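Local coordinates for putative iron binding protein (Bordetella pertussis Tohama I, PDB 1Y9U) that binds ferric iron through tyrosine side chains and probably serves as the periplasmic solute-binding component of a bacterial iron-uptake system, at residues Ser9-Arg14 with Asp52-Asp57; Asp41-Arg46 with Ile68-Gly73; Ala101-Asp106 with Asn274-Val279; Gly233-Asn238 with Gly293-Asp298. All coordinates share one frame; numbering follows the deposited sequence.

Contact 1: residues Ser9-Arg14 with Asp52-Asp57; sequences SLYTTR and DKSPAD
Y11 and A56 meet where the parallel strands 7-12 and 58-62 of the solute-binding protein's sheet begin to pair, the second being entered from the loop that follows helix 43-50. This is the tight part of the contact. The methyl CB of A56 lies over the centre of the Y11 ring face, 3.5 Å from the centroid and only 7° off the ring normal, a CH-pi contact. Its small size lets the backbone come close too, with CA of A56 3.6 Å from CE1 of Y11. At the ring's far end OH of Y11 lies 3.4 Å from CD of P55, and the hydroxyl bonds to E50 of helix 43-50, as does the OG of S54. Two hydrogen bonds join S9 and D57: the N of D57 donates to O of S9, and the N of S9 donates to OD2 of D57 at 2.8 Å, using the carboxylate's anti lone pair. An aspartate suits this spot because its other oxygen, OD1, takes the backbone N of N250. Towards the exposed P55 the packing is looser. There a water links OG of S9 (2.6 Å), which also bonds to N35, with O of P55 (2.7 Å) and OD2 of D57 (3.2 Å).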
loop_
_atom_site.group_PDB
_atom_site.type_symbol
_atom_site.label_atom_id
_atom_site.label_comp_id
_atom_site.label_asym_id
_atom_site.label_seq_id
_atom_site.Cartn_x
_atom_site.Cartn_y
_atom_site.Cartn_z
ATOM N N SER A 9 -2.565 -7.978 22.672
ATOM C CA SER A 9 -3.660 -7.236 22.064
ATOM C C SER A 9 -3.215 -6.510 20.788
ATOM O O SER A 9 -2.341 -5.667 20.812
ATOM C CB SER A 9 -4.263 -6.243 23.060
ATOM O OG SER A 9 -4.856 -6.939 24.144
ATOM N N LEU A 10 -3.860 -6.859 19.684
ATOM C CA LEU A 10 -3.593 -6.234 18.383
ATOM C C LEU A 10 -4.675 -5.224 18.075
ATOM O O LEU A 10 -5.817 -5.603 17.876
ATOM C CB LEU A 10 -3.569 -7.302 17.299
ATOM C CG LEU A 10 -3.409 -6.791 15.851
ATOM C CD1 LEU A 10 -2.059 -6.124 15.636
ATOM C CD2 LEU A 10 -3.618 -7.937 14.875
ATOM N N TYR A 11 -4.311 -3.952 18.042
ATOM C CA TYR A 11 -5.222 -2.906 17.577
ATOM C C TYR A 11 -4.954 -2.717 16.090
ATOM O O TYR A 11 -3.838 -2.376 15.714
ATOM C CB TYR A 11 -4.959 -1.577 18.289
ATOM C CG TYR A 11 -5.509 -1.435 19.704
ATOM C CD1 TYR A 11 -5.554 -2.508 20.593
ATOM C CD2 TYR A 11 -5.954 -0.203 20.153
ATOM C CE1 TYR A 11 -6.040 -2.344 21.878
ATOM C CE2 TYR A 11 -6.436 -0.042 21.436
ATOM C CZ TYR A 11 -6.480 -1.111 22.279
ATOM O OH TYR A 11 -6.955 -0.936 23.557
ATOM N N THR A 12 -5.982 -2.900 15.264
ATOM C CA THR A 12 -5.821 -2.919 13.811
ATOM C C THR A 12 -6.904 -2.149 13.092
ATOM O O THR A 12 -8.073 -2.282 13.414
ATOM C CB THR A 12 -5.799 -4.359 13.296
ATOM O OG1 THR A 12 -5.792 -4.354 11.854
ATOM C CG2 THR A 12 -7.045 -5.158 13.751
ATOM N N THR A 13 -6.503 -1.369 12.090
ATOM C CA THR A 13 -7.458 -0.696 11.216
ATOM C C THR A 13 -7.763 -1.550 9.991
ATOM O O THR A 13 -8.580 -1.159 9.139
ATOM C CB THR A 13 -6.941 0.680 10.777
ATOM O OG1 THR A 13 -5.839 0.518 9.864
ATOM C CG2 THR A 13 -6.394 1.519 11.958
ATOM N N ARG A 14 -7.073 -2.685 9.859
ATOM C CA ARG A 14 -7.368 -3.676 8.822
ATOM C C ARG A 14 -8.436 -4.642 9.308
ATOM O O ARG A 14 -8.335 -5.135 10.442
ATOM C CB ARG A 14 -6.104 -4.472 8.466
ATOM C CG ARG A 14 -4.922 -3.619 8.084
ATOM C CD ARG A 14 -4.040 -4.288 7.037
ATOM N NE ARG A 14 -4.664 -4.156 5.712
ATOM C CZ ARG A 14 -4.064 -4.462 4.566
ATOM N NH1 ARG A 14 -2.843 -4.976 4.552
ATOM N NH2 ARG A 14 -4.692 -4.276 3.433
ATOM N N ASP A 52 -1.539 5.670 29.596
ATOM C CA ASP A 52 -0.442 4.811 30.052
ATOM C C ASP A 52 -0.849 3.353 30.269
ATOM O O ASP A 52 -0.006 2.454 30.162
ATOM C CB ASP A 52 0.152 5.356 31.359
ATOM C CG ASP A 52 1.224 6.404 31.133
ATOM O OD1 ASP A 52 2.032 6.637 32.067
ATOM O OD2 ASP A 52 1.343 7.057 30.076
ATOM N N LYS A 53 -2.122 3.116 30.590
ATOM C CA LYS A 53 -2.625 1.762 30.797
ATOM C C LYS A 53 -3.385 1.184 29.599
ATOM O O LYS A 53 -4.076 0.173 29.735
ATOM C CB LYS A 53 -3.509 1.700 32.054
ATOM C CG LYS A 53 -2.788 2.002 33.369
ATOM C CD LYS A 53 -1.523 1.181 33.483
ATOM C CE LYS A 53 -1.017 1.102 34.889
ATOM N NZ LYS A 53 0.370 0.597 34.890
ATOM N N SER A 54 -3.248 1.795 28.422
ATOM C CA SER A 54 -3.871 1.247 27.213
ATOM C C SER A 54 -3.452 -0.211 27.061
ATOM O O SER A 54 -2.248 -0.502 27.155
ATOM C CB SER A 54 -3.437 2.028 25.974
ATOM O OG SER A 54 -3.958 1.420 24.795
ATOM N N PRO A 55 -4.398 -1.124 26.840
ATOM C CA PRO A 55 -4.069 -2.537 26.615
ATOM C C PRO A 55 -3.338 -2.825 25.305
ATOM O O PRO A 55 -2.892 -3.952 25.121
ATOM C CB PRO A 55 -5.436 -3.224 26.544
ATOM C CG PRO A 55 -6.408 -2.256 27.032
ATOM C CD PRO A 55 -5.852 -0.908 26.812
ATOM N N ALA A 56 -3.261 -1.860 24.396
ATOM C CA ALA A 56 -2.670 -2.132 23.076
ATOM C C ALA A 56 -1.217 -2.598 23.173
ATOM O O ALA A 56 -0.392 -1.975 23.851
ATOM C CB ALA A 56 -2.744 -0.895 22.204
ATOM N N ASP A 57 -0.915 -3.675 22.451
ATOM C CA ASP A 57 0.442 -4.200 22.345
ATOM C C ASP A 57 1.074 -3.901 20.987
ATOM O O ASP A 57 2.209 -3.445 20.915
ATOM C CB ASP A 57 0.447 -5.716 22.604
ATOM C CG ASP A 57 0.219 -6.054 24.054
ATOM O OD1 ASP A 57 0.951 -5.483 24.880
ATOM O OD2 ASP A 57 -0.633 -6.884 24.414
HETATM O O HOH W 1 -3.237 -6.441 26.149
#

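Contact 2: residues Asp41-Arg46 with Ile68-Gly73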
loop_
_atom_site.group_PDB
_atom_site.type_symbol
_atom_site.label_atom_id
_atom_site.label_comp_id
_atom_site.label_asym_id
_atom_site.label_seq_id
_atom_site.Cartn_x
_atom_site.Cartn_y
_atom_site.Cartn_z
ATOM N N ASP A 41 -11.345 3.763 12.302
ATOM C CA ASP A 41 -10.562 4.986 12.116
ATOM C C ASP A 41 -10.188 5.609 13.462
ATOM O O ASP A 41 -10.686 5.188 14.501
ATOM C CB ASP A 41 -11.324 5.983 11.228
ATOM C CG ASP A 41 -10.494 6.462 10.049
ATOM O OD1 ASP A 41 -9.461 7.136 10.281
ATOM O OD2 ASP A 41 -10.784 6.201 8.861
ATOM N N GLY A 42 -9.267 6.565 13.436
ATOM C CA GLY A 42 -8.836 7.267 14.634
ATOM C C GLY A 42 -8.013 6.414 15.585
ATOM O O GLY A 42 -8.159 6.513 16.803
ATOM N N LEU A 43 -7.131 5.588 15.034
ATOM C CA LEU A 43 -6.304 4.714 15.861
ATOM C C LEU A 43 -5.392 5.517 16.784
ATOM O O LEU A 43 -5.312 5.227 17.978
ATOM C CB LEU A 43 -5.481 3.763 14.989
ATOM C CG LEU A 43 -4.479 2.860 15.715
ATOM C CD1 LEU A 43 -5.188 1.941 16.690
ATOM C CD2 LEU A 43 -3.694 2.062 14.705
ATOM N N LEU A 44 -4.704 6.518 16.239
ATOM C CA LEU A 44 -3.846 7.388 17.046
ATOM C C LEU A 44 -4.609 7.950 18.237
ATOM O O LEU A 44 -4.126 7.933 19.362
ATOM C CB LEU A 44 -3.302 8.550 16.212
ATOM C CG LEU A 44 -2.564 9.668 16.956
ATOM C CD1 LEU A 44 -1.395 9.112 17.742
ATOM C CD2 LEU A 44 -2.104 10.741 15.996
ATOM N N GLU A 45 -5.808 8.444 17.965
ATOM C CA GLU A 45 -6.598 9.130 18.973
ATOM C C GLU A 45 -7.097 8.181 20.063
ATOM O O GLU A 45 -7.088 8.540 21.244
ATOM C CB GLU A 45 -7.764 9.872 18.301
ATOM C CG GLU A 45 -7.356 11.181 17.626
ATOM C CD GLU A 45 -6.715 11.024 16.247
ATOM O OE1 GLU A 45 -6.844 9.952 15.600
ATOM O OE2 GLU A 45 -6.076 12.001 15.797
ATOM N N ARG A 46 -7.516 6.974 19.680
ATOM C CA ARG A 46 -7.959 5.965 20.649
ATOM C C ARG A 46 -6.827 5.543 21.580
ATOM O O ARG A 46 -7.037 5.413 22.773
ATOM C CB ARG A 46 -8.530 4.721 19.961
ATOM C CG ARG A 46 -9.182 3.703 20.932
ATOM C CD ARG A 46 -9.481 2.349 20.310
ATOM N NE ARG A 46 -10.773 1.778 20.714
ATOM C CZ ARG A 46 -10.948 0.712 21.505
ATOM N NH1 ARG A 46 -9.923 0.060 22.040
ATOM N NH2 ARG A 46 -12.177 0.295 21.784
ATOM N N ILE A 68 3.656 6.737 10.370
ATOM C CA ILE A 68 4.497 7.821 10.866
ATOM C C ILE A 68 3.707 8.707 11.816
ATOM O O ILE A 68 4.252 9.184 12.803
ATOM C CB ILE A 68 5.104 8.616 9.686
ATOM C CG1 ILE A 68 5.993 7.676 8.857
ATOM C CG2 ILE A 68 5.826 9.891 10.179
ATOM C CD1 ILE A 68 7.424 8.042 8.691
ATOM N N ASP A 69 2.417 8.893 11.552
ATOM C CA ASP A 69 1.573 9.664 12.458
ATOM C C ASP A 69 1.508 9.014 13.841
ATOM O O ASP A 69 1.471 9.715 14.854
ATOM C CB ASP A 69 0.164 9.847 11.886
ATOM C CG ASP A 69 0.102 10.911 10.798
ATOM O OD1 ASP A 69 -0.998 11.102 10.245
ATOM O OD2 ASP A 69 1.089 11.569 10.413
ATOM N N LEU A 70 1.483 7.680 13.900
ATOM C CA LEU A 70 1.505 6.991 15.194
ATOM C C LEU A 70 2.818 7.251 15.924
ATOM O O LEU A 70 2.823 7.518 17.129
ATOM C CB LEU A 70 1.322 5.479 15.033
ATOM C CG LEU A 70 0.002 5.003 14.436
ATOM C CD1 LEU A 70 0.050 3.513 14.141
ATOM C CD2 LEU A 70 -1.170 5.338 15.345
ATOM N N VAL A 71 3.926 7.199 15.196
ATOM C CA VAL A 71 5.255 7.388 15.777
ATOM C C VAL A 71 5.382 8.823 16.282
ATOM O O VAL A 71 5.740 9.057 17.444
ATOM C CB VAL A 71 6.371 7.027 14.773
ATOM C CG1 VAL A 71 7.749 7.347 15.344
ATOM C CG2 VAL A 71 6.271 5.543 14.421
ATOM N N ASN A 72 5.049 9.775 15.417
ATOM C CA ASN A 72 5.112 11.189 15.774
ATOM C C ASN A 72 4.109 11.558 16.868
ATOM O O ASN A 72 4.352 12.490 17.654
ATOM C CB ASN A 72 4.897 12.075 14.542
ATOM C CG ASN A 72 6.068 12.048 13.583
ATOM O OD1 ASN A 72 5.938 12.462 12.428
ATOM N ND2 ASN A 72 7.214 11.551 14.042
ATOM N N GLY A 73 3.003 10.820 16.945
ATOM C CA GLY A 73 1.979 11.035 17.951
ATOM C C GLY A 73 2.271 10.447 19.327
ATOM O O GLY A 73 1.453 10.598 20.247
#
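L44 and L70 mark the closest backbone approach of helices 43-50 and 64-72, their CA atoms only 5.7 Å apart, and no hydrogen bond crosses between these segments. So near an approach leaves little depth for side chains, and the leucines reach past one another to lie against backbone. CD2 of L70 comes 3.8 Å from CA of L44, while CD1 of L70 turns to CD2 of L43 at 4.1 Å; those two side chains cross at about a right angle. L44 answers with both of its branches. Its CG stands anti to the backbone N (chi1 171°), which carries CD2 to 3.9 Å from O of D69 and CD1 to 3.9 Å from CA of G73. This is plain helix-helix packing on one flank of the sheet, where each helix follows a strand of the alternating beta-alpha pattern of periplasmic binding proteins. Glycine suits position 73, since a CB there would run into CD1 of L44. Deeper in, L43 rests on Y11 and L70 on T76, whereas D69 is exposed to solvent.

Contact 3: residues Ala101-Asp106 with Asn274-Val279; sequences ALSLRD and NYEYPV
E276 spreads its two carboxylate oxygens between S103 and R105 of strand 100-112. The OG of S103 donates to OE1 at 2.7 Å from above the carboxylate plane, and NH1 of R105 forms a salt bridge to OE2 at 2.9 Å, with OE2 close to the guanidinium plane. That plane stands 89° from the carboxylate. A bend at chi3 (58°) turns the guanidinium so that NH1 meets OE2. ND2 of N274 also donates to OE2, from the opposite face to NH1, and the amide is fixed by a bond between its OD1 and NE2 of H203. Beside this cluster the backbones of L104 and Y277 make an antiparallel hydrogen-bonded pair: N of L104 to O of Y277 is 2.8 Å. N of Y277 to O of L104 is 3.2 Å. CB of L104 and CB of Y277 share one face of the sheet, 4.1 Å apart. Further along, CG1 of V279 lies against O of A101 and O of L102, beside the classic beta bulge of L102 and S103 opposite S240. R105 borders the iron-binding tyrosines Y143 and Y199, so the glutamate, by holding the guanidinium and offsetting its charge, probably helps to order one wall of the iron site.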
loop_
_atom_site.group_PDB
_atom_site.type_symbol
_atom_site.label_atom_id
_atom_site.label_comp_id
_atom_site.label_asym_id
_atom_site.label_seq_id
_atom_site.Cartn_x
_atom_site.Cartn_y
_atom_site.Cartn_z
ATOM N N ALA A 101 7.155 -2.248 7.721
ATOM C CA ALA A 101 6.239 -2.712 6.673
ATOM C C ALA A 101 5.978 -4.201 6.810
ATOM O O ALA A 101 6.865 -4.969 7.155
ATOM C CB ALA A 101 6.793 -2.418 5.284
ATOM N N LEU A 102 4.737 -4.583 6.528
ATOM C CA LEU A 102 4.289 -5.972 6.471
ATOM C C LEU A 102 3.840 -6.418 5.089
ATOM O O LEU A 102 3.901 -7.616 4.796
ATOM C CB LEU A 102 3.159 -6.201 7.472
ATOM C CG LEU A 102 3.503 -5.972 8.947
ATOM C CD1 LEU A 102 2.255 -6.192 9.792
ATOM C CD2 LEU A 102 4.617 -6.890 9.436
ATOM N N SER A 103 3.412 -5.482 4.231
ATOM C CA SER A 103 3.096 -5.819 2.854
ATOM C C SER A 103 3.244 -4.577 2.006
ATOM O O SER A 103 3.266 -3.467 2.526
ATOM C CB SER A 103 1.678 -6.355 2.730
ATOM O OG SER A 103 0.741 -5.330 3.003
ATOM N N LEU A 104 3.359 -4.785 0.697
ATOM C CA LEU A 104 3.578 -3.718 -0.275
ATOM C C LEU A 104 2.350 -3.549 -1.146
ATOM O O LEU A 104 1.760 -4.539 -1.598
ATOM C CB LEU A 104 4.782 -4.000 -1.171
ATOM C CG LEU A 104 6.049 -4.451 -0.446
ATOM C CD1 LEU A 104 7.163 -4.688 -1.453
ATOM C CD2 LEU A 104 6.474 -3.456 0.618
ATOM N N ARG A 105 2.014 -2.291 -1.419
ATOM C CA ARG A 105 0.853 -1.879 -2.213
ATOM C C ARG A 105 1.356 -1.015 -3.358
ATOM O O ARG A 105 1.434 0.202 -3.245
ATOM C CB ARG A 105 -0.081 -1.119 -1.293
ATOM C CG ARG A 105 -0.707 -2.045 -0.241
ATOM C CD ARG A 105 -1.265 -1.338 0.952
ATOM N NE ARG A 105 -2.281 -0.349 0.629
ATOM C CZ ARG A 105 -3.591 -0.572 0.593
ATOM N NH1 ARG A 105 -4.125 -1.752 0.844
ATOM N NH2 ARG A 105 -4.389 0.431 0.302
ATOM N N ASP A 106 1.700 -1.678 -4.452
ATOM C CA ASP A 106 2.269 -1.048 -5.623
ATOM C C ASP A 106 1.226 -0.411 -6.494
ATOM O O ASP A 106 0.147 -0.981 -6.732
ATOM C CB ASP A 106 3.173 -1.990 -6.436
ATOM C CG ASP A 106 2.552 -3.315 -6.802
ATOM O OD1 ASP A 106 1.911 -3.969 -5.956
ATOM O OD2 ASP A 106 2.758 -3.798 -7.912
ATOM N N ASN A 274 -5.343 -9.831 0.930
ATOM C CA ASN A 274 -5.807 -8.691 0.123
ATOM C C ASN A 274 -5.041 -8.624 -1.195
ATOM O O ASN A 274 -5.022 -7.577 -1.805
ATOM C CB ASN A 274 -5.687 -7.326 0.856
ATOM C CG ASN A 274 -6.372 -6.168 0.112
ATOM O OD1 ASN A 274 -7.488 -6.318 -0.378
ATOM N ND2 ASN A 274 -5.692 -5.009 0.027
ATOM N N TYR A 275 -4.431 -9.732 -1.626
ATOM C CA TYR A 275 -3.677 -9.842 -2.878
ATOM C C TYR A 275 -2.545 -8.825 -2.980
ATOM O O TYR A 275 -2.238 -8.344 -4.050
ATOM C CB TYR A 275 -4.604 -9.752 -4.090
ATOM C CG TYR A 275 -5.571 -10.904 -4.139
ATOM C CD1 TYR A 275 -6.935 -10.725 -3.938
ATOM C CD2 TYR A 275 -5.118 -12.188 -4.397
ATOM C CE1 TYR A 275 -7.807 -11.797 -3.988
ATOM C CE2 TYR A 275 -5.977 -13.245 -4.426
ATOM C CZ TYR A 275 -7.307 -13.055 -4.239
ATOM O OH TYR A 275 -8.136 -14.153 -4.298
ATOM N N GLU A 276 -1.960 -8.497 -1.838
ATOM C CA GLU A 276 -0.832 -7.605 -1.750
ATOM C C GLU A 276 0.461 -8.397 -1.934
ATOM O O GLU A 276 0.444 -9.620 -2.158
ATOM C CB GLU A 276 -0.865 -6.861 -0.413
ATOM C CG GLU A 276 -2.003 -5.857 -0.349
ATOM C CD GLU A 276 -2.268 -5.317 1.024
ATOM O OE1 GLU A 276 -1.707 -5.834 2.022
ATOM O OE2 GLU A 276 -3.122 -4.421 1.124
ATOM N N TYR A 277 1.577 -7.671 -1.941
ATOM C CA TYR A 277 2.883 -8.287 -2.149
ATOM C C TYR A 277 3.558 -8.404 -0.790
ATOM O O TYR A 277 3.639 -7.431 -0.061
ATOM C CB TYR A 277 3.705 -7.437 -3.134
ATOM C CG TYR A 277 4.795 -8.212 -3.869
ATOM C CD1 TYR A 277 4.591 -8.704 -5.161
ATOM C CD2 TYR A 277 6.023 -8.461 -3.266
ATOM C CE1 TYR A 277 5.575 -9.392 -5.828
ATOM C CE2 TYR A 277 7.008 -9.185 -3.929
ATOM C CZ TYR A 277 6.778 -9.632 -5.208
ATOM O OH TYR A 277 7.763 -10.351 -5.872
ATOM N N PRO A 278 4.071 -9.583 -0.437
ATOM C CA PRO A 278 4.705 -9.734 0.874
ATOM C C PRO A 278 5.991 -8.934 0.981
ATOM O O PRO A 278 6.700 -8.761 0.007
ATOM C CB PRO A 278 4.989 -11.229 0.972
ATOM C CG PRO A 278 4.737 -11.802 -0.345
ATOM C CD PRO A 278 4.094 -10.816 -1.229
ATOM N N VAL A 279 6.292 -8.457 2.174
ATOM C CA VAL A 279 7.579 -7.784 2.392
ATOM C C VAL A 279 8.762 -8.761 2.431
ATOM O O VAL A 279 9.863 -8.419 2.033
ATOM C CB VAL A 279 7.550 -6.906 3.684
ATOM C CG1 VAL A 279 7.491 -7.741 4.965
ATOM C CG2 VAL A 279 8.732 -5.966 3.723
#

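Contact 4: residues Gly233-Asn238 with Gly293-Asp298; sequences GGTHVN and GPLKVD
T235 and V297 form a single beta bridge, their CA atoms 5.0 Å apart, and T235 supplies both the donor and the acceptor on its side. Its N donates to O of K296 at 2.8 Å in a nearly straight bond (173°), and its O accepts from N of D298 at 3.0 Å. Both donors are tilted out of the acceptor's carbonyl plane, in keeping with chains that run 95° apart. G234 is pressed against this junction, its CA 3.5 Å from O of K296; glycine suits this place, because a CB would collide with the backbone of V297 and D298. Around the bridge, CG2 of V237 touches CG1 of V297 at 4.0 Å, beta-branched side chains crossing at about a right angle. The V237 branch that makes this touch is the one set between its backbone N and carbonyl carbon (chi1 -54° for CG1). CD1 of L295 reaches CB of T235. On the solvent side K296 lays its aliphatic CG 3.4 Å from O of G233 while the rest of the chain leads away from segment 233-238.

Two waters bridge the segments. One donates to OG1 of T235 and accepts from N of K296. The other donates to OD1 of D298 at 2.7 Å and accepts, at 3.2 Å, from N of G234. The threonine and aspartate are fixed in turn by outside partners: OG1 of T235 bonds to O of P225, and OD1 of D298 to N of L300.

The bridge and its packing join the loop between helices 287-291 and 303-318 to the start of strand 237-245. That strand pairs with strand 100-112, whose L104 touches V297, while helix 142-155 lies against H236 and D298.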
loop_
_atom_site.group_PDB
_atom_site.type_symbol
_atom_site.label_atom_id
_atom_site.label_comp_id
_atom_site.label_asym_id
_atom_site.label_seq_id
_atom_site.Cartn_x
_atom_site.Cartn_y
_atom_site.Cartn_z
ATOM N N GLY A 233 15.641 1.909 -11.959
ATOM C CA GLY A 233 14.530 2.501 -11.232
ATOM C C GLY A 233 13.518 1.474 -10.769
ATOM O O GLY A 233 13.488 0.342 -11.273
ATOM N N GLY A 234 12.689 1.882 -9.808
ATOM C CA GLY A 234 11.743 0.981 -9.193
ATOM C C GLY A 234 10.317 1.489 -9.196
ATOM O O GLY A 234 10.036 2.655 -9.466
ATOM N N THR A 235 9.411 0.579 -8.863
ATOM C CA THR A 235 7.974 0.833 -8.810
ATOM C C THR A 235 7.588 1.428 -7.471
ATOM O O THR A 235 8.112 1.028 -6.433
ATOM C CB THR A 235 7.244 -0.501 -9.036
ATOM O OG1 THR A 235 7.531 -0.990 -10.359
ATOM C CG2 THR A 235 5.723 -0.345 -8.918
ATOM N N HIS A 236 6.667 2.387 -7.499
ATOM C CA HIS A 236 6.138 3.008 -6.314
ATOM C C HIS A 236 5.319 2.030 -5.497
ATOM O O HIS A 236 4.400 1.398 -6.010
ATOM C CB HIS A 236 5.232 4.185 -6.690
ATOM C CG HIS A 236 4.599 4.838 -5.505
ATOM N ND1 HIS A 236 3.275 4.689 -5.135
ATOM C CD2 HIS A 236 5.160 5.634 -4.573
ATOM C CE1 HIS A 236 3.057 5.391 -4.030
ATOM N NE2 HIS A 236 4.188 5.967 -3.670
ATOM N N VAL A 237 5.625 1.960 -4.208
ATOM C CA VAL A 237 4.831 1.199 -3.262
ATOM C C VAL A 237 4.454 2.032 -2.042
ATOM O O VAL A 237 5.249 2.834 -1.523
ATOM C CB VAL A 237 5.519 -0.121 -2.800
ATOM C CG1 VAL A 237 5.920 -0.974 -3.988
ATOM C CG2 VAL A 237 6.702 0.126 -1.851
ATOM N N ASN A 238 3.210 1.891 -1.617
ATOM C CA ASN A 238 2.872 2.217 -0.226
ATOM C C ASN A 238 2.849 0.873 0.535
ATOM O O ASN A 238 3.179 -0.184 -0.026
ATOM C CB ASN A 238 1.569 3.050 -0.066
ATOM C CG ASN A 238 1.575 3.977 1.174
ATOM O OD1 ASN A 238 2.172 3.683 2.190
ATOM N ND2 ASN A 238 0.935 5.164 1.043
ATOM N N GLY A 293 4.733 -10.410 -13.174
ATOM C CA GLY A 293 6.146 -10.446 -13.519
ATOM C C GLY A 293 6.996 -9.917 -12.385
ATOM O O GLY A 293 6.506 -9.668 -11.300
ATOM N N PRO A 294 8.285 -9.738 -12.627
ATOM C CA PRO A 294 9.205 -9.349 -11.563
ATOM C C PRO A 294 8.907 -7.936 -11.046
ATOM O O PRO A 294 8.654 -7.017 -11.821
ATOM C CB PRO A 294 10.570 -9.410 -12.267
ATOM C CG PRO A 294 10.259 -9.199 -13.674
ATOM C CD PRO A 294 8.972 -9.901 -13.918
ATOM N N LEU A 295 8.894 -7.793 -9.728
ATOM C CA LEU A 295 8.718 -6.507 -9.070
ATOM C C LEU A 295 10.077 -5.938 -8.674
ATOM O O LEU A 295 10.838 -6.596 -7.979
ATOM C CB LEU A 295 7.841 -6.656 -7.817
ATOM C CG LEU A 295 7.685 -5.417 -6.923
ATOM C CD1 LEU A 295 6.963 -4.295 -7.623
ATOM C CD2 LEU A 295 6.969 -5.776 -5.624
ATOM N N LYS A 296 10.367 -4.735 -9.138
ATOM C CA LYS A 296 11.496 -3.942 -8.680
ATOM C C LYS A 296 10.889 -2.849 -7.819
ATOM O O LYS A 296 10.117 -2.021 -8.298
ATOM C CB LYS A 296 12.276 -3.346 -9.867
ATOM C CG LYS A 296 13.552 -2.612 -9.510
ATOM C CD LYS A 296 14.576 -3.485 -8.797
ATOM C CE LYS A 296 16.010 -2.938 -8.919
ATOM N NZ LYS A 296 16.717 -2.876 -7.590
ATOM N N VAL A 297 11.205 -2.873 -6.538
ATOM C CA VAL A 297 10.662 -1.913 -5.588
ATOM C C VAL A 297 11.536 -0.670 -5.557
ATOM O O VAL A 297 12.755 -0.768 -5.489
ATOM C CB VAL A 297 10.582 -2.514 -4.163
ATOM C CG1 VAL A 297 10.091 -1.502 -3.175
ATOM C CG2 VAL A 297 9.725 -3.766 -4.148
ATOM N N ASP A 298 10.912 0.504 -5.626
ATOM C CA ASP A 298 11.629 1.762 -5.485
ATOM C C ASP A 298 12.529 1.708 -4.255
ATOM O O ASP A 298 12.069 1.355 -3.169
ATOM C CB ASP A 298 10.588 2.875 -5.398
ATOM C CG ASP A 298 11.162 4.251 -5.507
ATOM O OD1 ASP A 298 12.403 4.436 -5.569
ATOM O OD2 ASP A 298 10.388 5.230 -5.519
HETATM O O HOH W 2 13.339 4.494 -8.121
HETATM O O HOH W 3 8.586 -3.438 -11.044
#

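Contacts 1 and 2 share one flank of the fold, their centres 11 Å apart: L43 packs against Y11 of the strand and T13 just after it. From beyond that strand R14 reaches into contact 3, its NH2 in a salt bridge 2.8 Å from OE2 of E276, although the contact centres are 22 Å apart. Contacts 3 and 4 meet on neighbouring strands, with N of R105 2.8 Å from O of N238 and Y277 packed on L295. Contact 3 lies nearest the iron site, the side chain of R105 about 3 Å from those of Y143 and Y199; in contact 4, that of H236 is about 7 Å from that of Y143. No iron is bound to this chain in the model.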